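Local structure of 1,4-dihydroxy-2-naphthoyl-CoA hydrolase (Escherichia coli, 1VH5) at residues L26-E31 and L38-P43. The protein hydrolyses 1,4-dihydroxy-2-naphthoyl-CoA to 1,4-dihydroxy-2-naphthoate and CoA in menaquinone biosynthesis, and also cleaves many other acyl-CoA thioesters. Sequence-based numbering, arbitrary orientation.
Sequences LDIRFE and LEATMP
The beta hairpin at the margin of this hotdog-fold thioesterase pairs Arg29 with Thr41 and Phe30 with Ala40 in antiparallel register. Arg29 and Thr41 form the hydrogen-bonded pair: Arg29 N to Thr41 O is 2.9 Å and Thr41 N to Arg29 O 2.8 Å. Beyond them Glu31 N gives a nearly straight bond (176° at the hydrogen) to Glu39 O.

The face carrying Ile28, Phe30, Leu38, Ala40 and Met42 is apolar; Ile28, Phe30 and Ala40 pack on helix 57-74, while Leu38 meets Leu14 of helix 11-16. Leu11 and Leu14 also touch the Phe30 side chain. Ala40, in the non-hydrogen-bonded pair, is small enough for that ring to lie over it: Ala40 CB sits 4.2 Å from the Phe30 centroid, a CH-pi contact displaced toward the rim. Leu38 CD2 reaches Phe30 CE2 obliquely at 3.8 Å, while Ile28 and Met42 run side by side, CG1 against CG.

On the polar face the extended Arg29 side chain reaches Asp27 in one of its two conformers, a doubtful salt bridge; Arg99 also pairs with that carboxylate. Pro43, having no N-H to offer, closes its end of the pairing with CD 3.2 Å from Leu26 O. Glu31 folds at chi2 (-102°) across Thr41, whose hydroxyl also accepts from Arg99 NE and donates to the anti lone pair of Glu31 OE2, 2.7 Å from Thr41 OG1.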
loop_
_atom_site.group_PDB
_atom_site.type_symbol
_atom_site.label_atom_id
_atom_site.label_comp_id
_atom_site.label_asym_id
_atom_site.label_seq_id
_atom_site.Cartn_x
_atom_site.Cartn_y
_atom_site.Cartn_z
ATOM N N LEU A 26 9.238 -8.379 -2.791
ATOM C CA LEU A 26 9.784 -7.051 -2.570
ATOM C C LEU A 26 11.037 -7.016 -1.686
ATOM O O LEU A 26 11.552 -5.925 -1.382
ATOM C CB LEU A 26 8.714 -6.110 -1.988
ATOM C CG LEU A 26 7.464 -5.889 -2.826
ATOM C CD1 LEU A 26 6.559 -4.865 -2.092
ATOM C CD2 LEU A 26 7.805 -5.344 -4.214
ATOM N N ASP A 27 11.488 -8.191 -1.231
ATOM C CA ASP A 27 12.653 -8.283 -0.329
ATOM C C ASP A 27 12.445 -7.536 0.972
ATOM O O ASP A 27 13.359 -6.905 1.480
ATOM C CB ASP A 27 13.935 -7.778 -1.034
ATOM C CG ASP A 27 15.220 -8.120 -0.286
ATOM O OD1 ASP A 27 16.142 -7.262 -0.310
ATOM O OD2 ASP A 27 15.374 -9.200 0.329
ATOM N N ILE A 28 11.226 -7.604 1.488
ATOM C CA ILE A 28 11.005 -7.142 2.848
ATOM C C ILE A 28 11.659 -8.150 3.812
ATOM O O ILE A 28 11.413 -9.367 3.692
ATOM C CB ILE A 28 9.488 -6.961 3.079
ATOM C CG1 ILE A 28 9.005 -5.752 2.261
ATOM C CG2 ILE A 28 9.186 -6.719 4.554
ATOM C CD1 ILE A 28 7.451 -5.652 2.104
ATOM N N ARG A 29 12.467 -7.641 4.749
ATOM C CA ARG A 29 13.230 -8.489 5.660
ATOM C C ARG A 29 12.935 -8.029 7.084
ATOM O O ARG A 29 13.230 -6.888 7.453
ATOM C CB ARG A 29 14.743 -8.321 5.422
ATOM C CG ARG A 29 15.252 -8.426 4.002
ATOM C CD ARG A 29 16.760 -8.653 3.915
ATOM N NE ARG A 29 17.264 -8.559 2.546
ATOM C CZ ARG A 29 18.341 -7.875 2.160
ATOM N NH1 ARG A 29 18.695 -7.873 0.878
ATOM N NH2 ARG A 29 19.051 -7.184 3.041
ATOM N N PHE A 30 12.417 -8.937 7.907
ATOM C CA PHE A 30 12.339 -8.657 9.352
ATOM C C PHE A 30 13.744 -8.647 9.974
ATOM O O PHE A 30 14.550 -9.535 9.700
ATOM C CB PHE A 30 11.406 -9.674 10.046
ATOM C CG PHE A 30 9.976 -9.462 9.671
ATOM C CD1 PHE A 30 9.429 -10.026 8.512
ATOM C CD2 PHE A 30 9.187 -8.633 10.427
ATOM C CE1 PHE A 30 8.103 -9.767 8.135
ATOM C CE2 PHE A 30 7.881 -8.339 10.047
ATOM C CZ PHE A 30 7.327 -8.932 8.940
ATOM N N GLU A 31 14.023 -7.630 10.766
ATOM C CA GLU A 31 15.361 -7.372 11.302
ATOM C C GLU A 31 15.434 -7.431 12.810
ATOM O O GLU A 31 16.529 -7.613 13.371
ATOM C CB GLU A 31 15.801 -5.967 10.930
ATOM C CG GLU A 31 15.747 -5.630 9.461
ATOM C CD GLU A 31 17.099 -5.680 8.797
ATOM O OE1 GLU A 31 18.097 -5.925 9.499
ATOM O OE2 GLU A 31 17.162 -5.456 7.584
ATOM N N LEU A 38 8.398 -4.372 16.524
ATOM C CA LEU A 38 8.839 -5.249 15.439
ATOM C C LEU A 38 9.391 -4.383 14.305
ATOM O O LEU A 38 8.755 -3.397 13.928
ATOM C CB LEU A 38 7.689 -6.151 15.003
ATOM C CG LEU A 38 7.960 -7.256 13.994
ATOM C CD1 LEU A 38 8.997 -8.280 14.497
ATOM C CD2 LEU A 38 6.655 -7.929 13.623
ATOM N N GLU A 39 10.585 -4.689 13.779
ATOM C CA GLU A 39 11.161 -3.890 12.691
ATOM C C GLU A 39 11.459 -4.751 11.478
ATOM O O GLU A 39 11.901 -5.906 11.585
ATOM C CB GLU A 39 12.481 -3.207 13.087
ATOM C CG GLU A 39 12.417 -2.434 14.383
ATOM C CD GLU A 39 13.737 -1.796 14.782
ATOM O OE1 GLU A 39 14.753 -1.978 14.061
ATOM O OE2 GLU A 39 13.744 -1.094 15.824
ATOM N N ALA A 40 11.206 -4.164 10.301
ATOM C CA ALA A 40 11.579 -4.787 9.042
ATOM C C ALA A 40 12.078 -3.730 8.071
ATOM O O ALA A 40 11.665 -2.562 8.145
ATOM C CB ALA A 40 10.440 -5.532 8.463
ATOM N N THR A 41 12.945 -4.133 7.141
ATOM C CA THR A 41 13.398 -3.210 6.099
ATOM C C THR A 41 12.946 -3.643 4.707
ATOM O O THR A 41 12.528 -4.747 4.486
ATOM C CB THR A 41 14.926 -3.056 6.094
ATOM O OG1 THR A 41 15.517 -4.334 5.794
ATOM C CG2 THR A 41 15.449 -2.598 7.451
ATOM N N MET A 42 13.050 -2.708 3.765
ATOM C CA MET A 42 12.630 -2.904 2.374
ATOM C C MET A 42 13.485 -2.027 1.485
ATOM O O MET A 42 13.742 -0.874 1.817
ATOM C CB MET A 42 11.157 -2.521 2.205
ATOM C CG MET A 42 10.547 -2.663 0.792
ATOM S SD MET A 42 8.836 -2.144 0.717
ATOM C CE MET A 42 9.051 -0.478 0.951
ATOM N N PRO A 43 13.940 -2.567 0.345
ATOM C CA PRO A 43 14.781 -1.750 -0.531
ATOM C C PRO A 43 13.936 -0.722 -1.270
ATOM O O PRO A 43 12.727 -0.940 -1.504
ATOM C CB PRO A 43 15.325 -2.781 -1.542
ATOM C CG PRO A 43 14.239 -3.804 -1.648
ATOM C CD PRO A 43 13.695 -3.899 -0.226
#